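Local coordinates for outer membrane protein Omp121 (Bacteroides thetaiotaomicron, PDB 5FQ8), which probably imports nutrients across the outer membrane as a TonB-dependent, plugged beta-barrel transporter that also binds calcium, at residues B[904-915]-B[930-941]. Residues are numbered along the deposited sequence; the frame is centred on the assembly and turned at random.
Sequences YVKLRSVVLGWD and KVSAYGNNLFVW
Val905 O is gripped twice by the neighbouring strand: Trp941 N donates to it over 2.8 Å with an N-H...O angle of 164°, and the CA of Val940 makes a weaker CH contact. The edge of the Trp941 indole also comes up to this carbonyl, CE3 lying 3.3 Å from Val905 O, while Phe939 CD1 sits over the rim of one ring face. Antiparallel pairing between neighbouring strands builds the wall of TonB-dependent barrels, and here 904-915 and 930-936 run at 173°. At the corner Asn937 N and Leu938 N bond to consecutive carbonyls, Arg908 O (2.6 Å) and Leu907 O (3.1 Å), so the pairing survives the turn. On the face bearing Lys906, that side chain runs beside Val940, its CE 3.9 Å from Val940 CG2. Its CD lies above the rim of one face of the Arg908 guanidinium, and the bend at chi3 (-96°) turns CE and NZ from there toward Glu952 and Asp950. A methionine in place of this lysine would probably leave Asp950 without this cationic mate and Glu952 held by Arg908 alone of the two. Apolar groups such as Val910, Leu912 and Trp941 line the other face, where detergent lies near Leu938, consistent with a lipid-facing exterior and a more polar, partly charged plug-side face.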
ATOM      1  N   TYR B 904     -16.952  31.895  26.061  1.00 27.06           N
ATOM      2  CA  TYR B 904     -17.507  32.720  24.995  1.00 30.77           C
ATOM      3  C   TYR B 904     -18.998  32.944  25.212  1.00 32.61           C
ATOM      4  O   TYR B 904     -19.672  32.175  25.898  1.00 28.77           O
ATOM      5  CB  TYR B 904     -17.247  32.116  23.600  1.00 31.78           C
ATOM      6  CG  TYR B 904     -17.893  30.767  23.295  1.00 29.37           C
ATOM      7  CD1 TYR B 904     -19.230  30.677  22.930  1.00 26.90           C
ATOM      8  CD2 TYR B 904     -17.143  29.593  23.325  1.00 26.02           C
ATOM      9  CE1 TYR B 904     -19.806  29.463  22.641  1.00 26.33           C
ATOM     10  CE2 TYR B 904     -17.711  28.380  23.037  1.00 25.83           C
ATOM     11  CZ  TYR B 904     -19.046  28.316  22.690  1.00 25.98           C
ATOM     12  OH  TYR B 904     -19.615  27.103  22.395  1.00 25.83           O
ATOM     13  N   VAL B 905     -19.486  34.045  24.645  1.00 27.68           N
ATOM     14  CA  VAL B 905     -20.908  34.275  24.421  1.00 27.97           C
ATOM     15  C   VAL B 905     -21.111  34.271  22.919  1.00 27.71           C
ATOM     16  O   VAL B 905     -20.349  34.909  22.190  1.00 27.58           O
ATOM     17  CB  VAL B 905     -21.425  35.600  25.017  1.00 28.55           C
ATOM     18  CG1 VAL B 905     -22.883  35.732  24.730  1.00 28.84           C
ATOM     19  CG2 VAL B 905     -21.198  35.675  26.516  1.00 28.87           C
ATOM     20  N   LYS B 906     -22.130  33.564  22.454  1.00 27.66           N
ATOM     21  CA  LYS B 906     -22.329  33.418  21.022  1.00 27.43           C
ATOM     22  C   LYS B 906     -23.768  33.705  20.623  1.00 33.22           C
ATOM     23  O   LYS B 906     -24.703  33.161  21.214  1.00 44.32           O
ATOM     24  CB  LYS B 906     -21.930  32.017  20.570  1.00 26.94           C
ATOM     25  CG  LYS B 906     -21.261  32.002  19.234  1.00 26.60           C
ATOM     26  CD  LYS B 906     -20.869  30.612  18.842  1.00 26.16           C
ATOM     27  CE  LYS B 906     -19.445  30.324  19.178  1.00 25.87           C
ATOM     28  NZ  LYS B 906     -19.147  28.934  18.807  1.00 25.49           N
ATOM     29  N   LEU B 907     -23.938  34.560  19.619  1.00 27.88           N
ATOM     30  CA  LEU B 907     -25.185  34.605  18.873  1.00 28.10           C
ATOM     31  C   LEU B 907     -25.297  33.323  18.057  1.00 27.71           C
ATOM     32  O   LEU B 907     -24.881  33.265  16.896  1.00 27.47           O
ATOM     33  CB  LEU B 907     -25.240  35.843  17.984  1.00 28.34           C
ATOM     34  CG  LEU B 907     -26.565  36.050  17.248  1.00 28.67           C
ATOM     35  CD1 LEU B 907     -27.742  35.843  18.170  1.00 29.05           C
ATOM     36  CD2 LEU B 907     -26.634  37.419  16.630  1.00 29.02           C
ATOM     37  N   ARG B 908     -25.850  32.282  18.673  1.00 28.51           N
ATOM     38  CA  ARG B 908     -25.865  30.955  18.070  1.00 27.33           C
ATOM     39  C   ARG B 908     -26.655  30.941  16.769  1.00 27.40           C
ATOM     40  O   ARG B 908     -26.131  30.568  15.721  1.00 27.09           O
ATOM     41  CB  ARG B 908     -26.445  29.964  19.070  1.00 27.41           C
ATOM     42  CG  ARG B 908     -26.279  28.517  18.714  1.00 33.75           C
ATOM     43  CD  ARG B 908     -25.067  27.924  19.386  1.00 30.50           C
ATOM     44  NE  ARG B 908     -23.942  27.927  18.473  1.00 32.80           N
ATOM     45  CZ  ARG B 908     -22.730  27.509  18.775  1.00 26.11           C
ATOM     46  NH1 ARG B 908     -22.469  27.046  19.978  1.00 26.01           N
ATOM     47  NH2 ARG B 908     -21.787  27.574  17.862  1.00 27.00           N
ATOM     48  N   SER B 909     -27.921  31.361  16.812  1.00 34.85           N
ATOM     49  CA  SER B 909     -28.783  31.329  15.636  1.00 28.01           C
ATOM     50  C   SER B 909     -29.796  32.459  15.669  1.00 28.58           C
ATOM     51  O   SER B 909     -30.206  32.919  16.735  1.00 28.92           O
ATOM     52  CB  SER B 909     -29.530  30.007  15.543  1.00 27.96           C
ATOM     53  OG  SER B 909     -30.385  29.852  16.656  1.00 33.60           O
ATOM     54  N   VAL B 910     -30.215  32.888  14.483  1.00 28.73           N
ATOM     55  CA  VAL B 910     -31.351  33.792  14.312  1.00 29.32           C
ATOM     56  C   VAL B 910     -32.173  33.313  13.121  1.00 29.43           C
ATOM     57  O   VAL B 910     -31.644  33.185  12.014  1.00 29.18           O
ATOM     58  CB  VAL B 910     -30.902  35.247  14.099  1.00 29.53           C
ATOM     59  CG1 VAL B 910     -32.093  36.114  13.775  1.00 30.15           C
ATOM     60  CG2 VAL B 910     -30.205  35.766  15.316  1.00 29.52           C
ATOM     61  N   VAL B 911     -33.467  33.070  13.331  1.00 29.84           N
ATOM     62  CA  VAL B 911     -34.354  32.568  12.281  1.00 30.01           C
ATOM     63  C   VAL B 911     -35.542  33.512  12.103  1.00 30.69           C
ATOM     64  O   VAL B 911     -36.321  33.714  13.037  1.00 31.08           O
ATOM     65  CB  VAL B 911     -34.857  31.152  12.593  1.00 29.90           C
ATOM     66  CG1 VAL B 911     -35.468  30.565  11.364  1.00 29.98           C
ATOM     67  CG2 VAL B 911     -33.739  30.295  13.073  1.00 29.31           C
ATOM     68  N   LEU B 912     -35.708  34.045  10.896  1.00 32.40           N
ATOM     69  CA  LEU B 912     -36.835  34.904  10.548  1.00 31.54           C
ATOM     70  C   LEU B 912     -37.731  34.148   9.578  1.00 31.73           C
ATOM     71  O   LEU B 912     -37.365  33.941   8.418  1.00 31.55           O
ATOM     72  CB  LEU B 912     -36.356  36.219   9.941  1.00 31.71           C
ATOM     73  CG  LEU B 912     -37.455  37.170   9.474  1.00 32.43           C
ATOM     74  CD1 LEU B 912     -38.357  37.436  10.618  1.00 32.88           C
ATOM     75  CD2 LEU B 912     -36.920  38.469   8.948  1.00 32.61           C
ATOM     76  N   GLY B 913     -38.902  33.753  10.038  1.00 32.12           N
ATOM     77  CA  GLY B 913     -39.820  32.956   9.235  1.00 32.35           C
ATOM     78  C   GLY B 913     -41.068  33.727   8.855  1.00 33.11           C
ATOM     79  O   GLY B 913     -41.631  34.453   9.675  1.00 34.12           O
ATOM     80  N   TRP B 914     -41.498  33.560   7.604  1.00 33.31           N
ATOM     81  CA  TRP B 914     -42.752  34.136   7.122  1.00 34.08           C
ATOM     82  C   TRP B 914     -43.649  33.055   6.524  1.00 34.62           C
ATOM     83  O   TRP B 914     -43.480  32.671   5.369  1.00 34.19           O
ATOM     84  CB  TRP B 914     -42.504  35.229   6.099  1.00 51.61           C
ATOM     85  CG  TRP B 914     -43.773  35.837   5.637  1.00 35.12           C
ATOM     86  CD1 TRP B 914     -44.970  35.795   6.271  1.00 35.67           C
ATOM     87  CD2 TRP B 914     -43.984  36.569   4.430  1.00 35.53           C
ATOM     88  NE1 TRP B 914     -45.915  36.455   5.541  1.00 36.40           N
ATOM     89  CE2 TRP B 914     -45.334  36.946   4.405  1.00 36.33           C
ATOM     90  CE3 TRP B 914     -43.159  36.944   3.369  1.00 35.34           C
ATOM     91  CZ2 TRP B 914     -45.882  37.682   3.362  1.00 36.94           C
ATOM     92  CZ3 TRP B 914     -43.707  37.673   2.330  1.00 35.94           C
ATOM     93  CH2 TRP B 914     -45.053  38.034   2.336  1.00 36.73           C
ATOM     94  N   ASP B 915     -44.625  32.597   7.299  1.00 38.34           N
ATOM     95  CA  ASP B 915     -45.667  31.711   6.795  1.00 34.98           C
ATOM     96  C   ASP B 915     -46.683  32.532   6.002  1.00 45.78           C
ATOM     97  O   ASP B 915     -47.315  33.431   6.557  1.00 40.88           O
ATOM     98  CB  ASP B 915     -46.342  31.007   7.969  1.00 56.12           C
ATOM     99  CG  ASP B 915     -46.415  29.518   7.796  1.00 52.16           C
ATOM    100  OD1 ASP B 915     -46.759  29.059   6.685  1.00 60.67           O
ATOM    101  OD2 ASP B 915     -46.132  28.807   8.786  1.00 50.65           O
ATOM    102  N   LYS B 930     -43.808  28.867   3.299  1.00 33.73           N
ATOM    103  CA  LYS B 930     -43.067  29.606   4.315  1.00 33.40           C
ATOM    104  C   LYS B 930     -41.699  29.957   3.764  1.00 32.87           C
ATOM    105  O   LYS B 930     -40.875  29.071   3.545  1.00 37.15           O
ATOM    106  CB  LYS B 930     -42.930  28.817   5.613  1.00 33.08           C
ATOM    107  CG  LYS B 930     -42.176  29.594   6.683  1.00 32.80           C
ATOM    108  CD  LYS B 930     -41.901  28.797   7.942  1.00 32.46           C
ATOM    109  CE  LYS B 930     -43.069  28.802   8.886  1.00 39.36           C
ATOM    110  NZ  LYS B 930     -42.653  28.597  10.293  1.00 36.21           N
ATOM    111  N   VAL B 931     -41.463  31.221   3.521  1.00 33.05           N
ATOM    112  CA  VAL B 931     -40.112  31.702   3.272  1.00 32.56           C
ATOM    113  C   VAL B 931     -39.427  31.885   4.618  1.00 32.16           C
ATOM    114  O   VAL B 931     -40.085  32.116   5.634  1.00 32.43           O
ATOM    115  CB  VAL B 931     -40.143  33.003   2.451  1.00 32.97           C
ATOM    116  CG1 VAL B 931     -38.760  33.549   2.252  1.00 32.52           C
ATOM    117  CG2 VAL B 931     -40.740  32.735   1.115  1.00 33.35           C
ATOM    118  N   SER B 932     -38.105  31.740   4.638  1.00 31.55           N
ATOM    119  CA  SER B 932     -37.347  31.763   5.880  1.00 31.14           C
ATOM    120  C   SER B 932     -35.962  32.311   5.611  1.00 30.72           C
ATOM    121  O   SER B 932     -35.283  31.843   4.702  1.00 30.42           O
ATOM    122  CB  SER B 932     -37.236  30.364   6.478  1.00 30.76           C
ATOM    123  OG  SER B 932     -36.824  30.442   7.819  1.00 38.47           O
ATOM    124  N   ALA B 933     -35.547  33.287   6.396  1.00 30.74           N
ATOM    125  CA  ALA B 933     -34.167  33.743   6.408  1.00 30.32           C
ATOM    126  C   ALA B 933     -33.558  33.334   7.731  1.00 29.92           C
ATOM    127  O   ALA B 933     -34.239  33.330   8.756  1.00 30.46           O
ATOM    128  CB  ALA B 933     -34.064  35.245   6.223  1.00 30.68           C
ATOM    129  N   TYR B 934     -32.289  32.946   7.712  1.00 29.38           N
ATOM    130  CA  TYR B 934     -31.664  32.501   8.942  1.00 29.01           C
ATOM    131  C   TYR B 934     -30.190  32.851   8.919  1.00 28.60           C
ATOM    132  O   TYR B 934     -29.636  33.252   7.896  1.00 28.55           O
ATOM    133  CB  TYR B 934     -31.865  31.006   9.165  1.00 28.74           C
ATOM    134  CG  TYR B 934     -31.268  30.146   8.090  1.00 36.36           C
ATOM    135  CD1 TYR B 934     -31.843  30.073   6.828  1.00 31.64           C
ATOM    136  CD2 TYR B 934     -30.148  29.389   8.341  1.00 27.85           C
ATOM    137  CE1 TYR B 934     -31.308  29.285   5.850  1.00 35.40           C
ATOM    138  CE2 TYR B 934     -29.613  28.600   7.376  1.00 31.65           C
ATOM    139  CZ  TYR B 934     -30.190  28.545   6.126  1.00 30.65           C
ATOM    140  OH  TYR B 934     -29.631  27.740   5.153  1.00 29.25           O
ATOM    141  N   GLY B 935     -29.574  32.710  10.085  1.00 32.12           N
ATOM    142  CA  GLY B 935     -28.154  32.911  10.276  1.00 27.97           C
ATOM    143  C   GLY B 935     -27.688  32.142  11.489  1.00 27.66           C
ATOM    144  O   GLY B 935     -28.364  32.143  12.517  1.00 27.89           O
ATOM    145  N   ASN B 936     -26.561  31.459  11.398  1.00 27.18           N
ATOM    146  CA  ASN B 936     -26.057  30.696  12.524  1.00 26.91           C
ATOM    147  C   ASN B 936     -24.593  31.025  12.756  1.00 43.14           C
ATOM    148  O   ASN B 936     -23.886  31.439  11.836  1.00 33.29           O
ATOM    149  CB  ASN B 936     -26.245  29.212  12.288  1.00 26.65           C
ATOM    150  CG  ASN B 936     -27.684  28.853  12.091  1.00 53.65           C
ATOM    151  OD1 ASN B 936     -28.566  29.481  12.657  1.00 48.33           O
ATOM    152  ND2 ASN B 936     -27.940  27.853  11.271  1.00 48.33           N
ATOM    153  N   ASN B 937     -24.149  30.836  13.999  1.00 38.85           N
ATOM    154  CA  ASN B 937     -22.773  31.124  14.391  1.00 33.07           C
ATOM    155  C   ASN B 937     -22.401  32.528  13.916  1.00 29.32           C
ATOM    156  O   ASN B 937     -21.466  32.728  13.145  1.00 37.42           O
ATOM    157  CB  ASN B 937     -21.834  30.052  13.826  1.00 32.03           C
ATOM    158  CG  ASN B 937     -20.455  30.036  14.490  1.00 25.54           C
ATOM    159  OD1 ASN B 937     -20.318  30.132  15.707  1.00 25.62           O
ATOM    160  ND2 ASN B 937     -19.428  29.896  13.677  1.00 25.26           N
ATOM    161  N   LEU B 938     -23.189  33.504  14.368  1.00 38.02           N
ATOM    162  CA  LEU B 938     -23.186  34.823  13.753  1.00 27.20           C
ATOM    163  C   LEU B 938     -22.179  35.772  14.367  1.00 27.26           C
ATOM    164  O   LEU B 938     -21.572  36.570  13.653  1.00 33.35           O
ATOM    165  CB  LEU B 938     -24.581  35.434  13.828  1.00 37.41           C
ATOM    166  CG  LEU B 938     -25.537  34.970  12.738  1.00 36.90           C
ATOM    167  CD1 LEU B 938     -26.809  35.761  12.786  1.00 28.35           C
ATOM    168  CD2 LEU B 938     -24.865  35.123  11.393  1.00 27.62           C
ATOM    169  N   PHE B 939     -21.982  35.713  15.673  1.00 27.29           N
ATOM    170  CA  PHE B 939     -21.036  36.612  16.313  1.00 27.40           C
ATOM    171  C   PHE B 939     -20.587  35.958  17.604  1.00 27.25           C
ATOM    172  O   PHE B 939     -21.392  35.339  18.291  1.00 27.33           O
ATOM    173  CB  PHE B 939     -21.684  37.972  16.571  1.00 27.95           C
ATOM    174  CG  PHE B 939     -20.714  39.086  16.720  1.00 41.38           C
ATOM    175  CD1 PHE B 939     -20.055  39.290  17.923  1.00 37.22           C
ATOM    176  CD2 PHE B 939     -20.463  39.941  15.665  1.00 37.38           C
ATOM    177  CE1 PHE B 939     -19.156  40.325  18.078  1.00 32.12           C
ATOM    178  CE2 PHE B 939     -19.564  40.982  15.806  1.00 28.42           C
ATOM    179  CZ  PHE B 939     -18.907  41.176  17.021  1.00 30.85           C
ATOM    180  N   VAL B 940     -19.304  36.071  17.921  1.00 31.61           N
ATOM    181  CA  VAL B 940     -18.752  35.433  19.110  1.00 26.94           C
ATOM    182  C   VAL B 940     -18.015  36.481  19.926  1.00 27.21           C
ATOM    183  O   VAL B 940     -17.302  37.319  19.371  1.00 27.26           O
ATOM    184  CB  VAL B 940     -17.848  34.244  18.737  1.00 26.42           C
ATOM    185  CG1 VAL B 940     -16.708  34.713  17.891  1.00 26.26           C
ATOM    186  CG2 VAL B 940     -17.388  33.519  19.965  1.00 26.34           C
ATOM    187  N   TRP B 941     -18.242  36.468  21.233  1.00 27.45           N
ATOM    188  CA  TRP B 941     -17.617  37.396  22.165  1.00 27.76           C
ATOM    189  C   TRP B 941     -16.752  36.596  23.121  1.00 27.58           C
ATOM    190  O   TRP B 941     -17.250  35.700  23.808  1.00 27.54           O
ATOM    191  CB  TRP B 941     -18.659  38.196  22.955  1.00 53.81           C
ATOM    192  CG  TRP B 941     -19.460  39.188  22.178  1.00 38.26           C
ATOM    193  CD1 TRP B 941     -19.134  40.483  21.914  1.00 34.42           C
ATOM    194  CD2 TRP B 941     -20.737  38.969  21.587  1.00 38.33           C
ATOM    195  NE1 TRP B 941     -20.124  41.080  21.184  1.00 32.88           N
ATOM    196  CE2 TRP B 941     -21.124  40.169  20.972  1.00 34.26           C
ATOM    197  CE3 TRP B 941     -21.591  37.872  21.514  1.00 39.98           C
ATOM    198  CZ2 TRP B 941     -22.327  40.301  20.290  1.00 40.59           C
ATOM    199  CZ3 TRP B 941     -22.788  38.007  20.837  1.00 41.29           C
ATOM    200  CH2 TRP B 941     -23.142  39.209  20.232  1.00 41.25           C
TER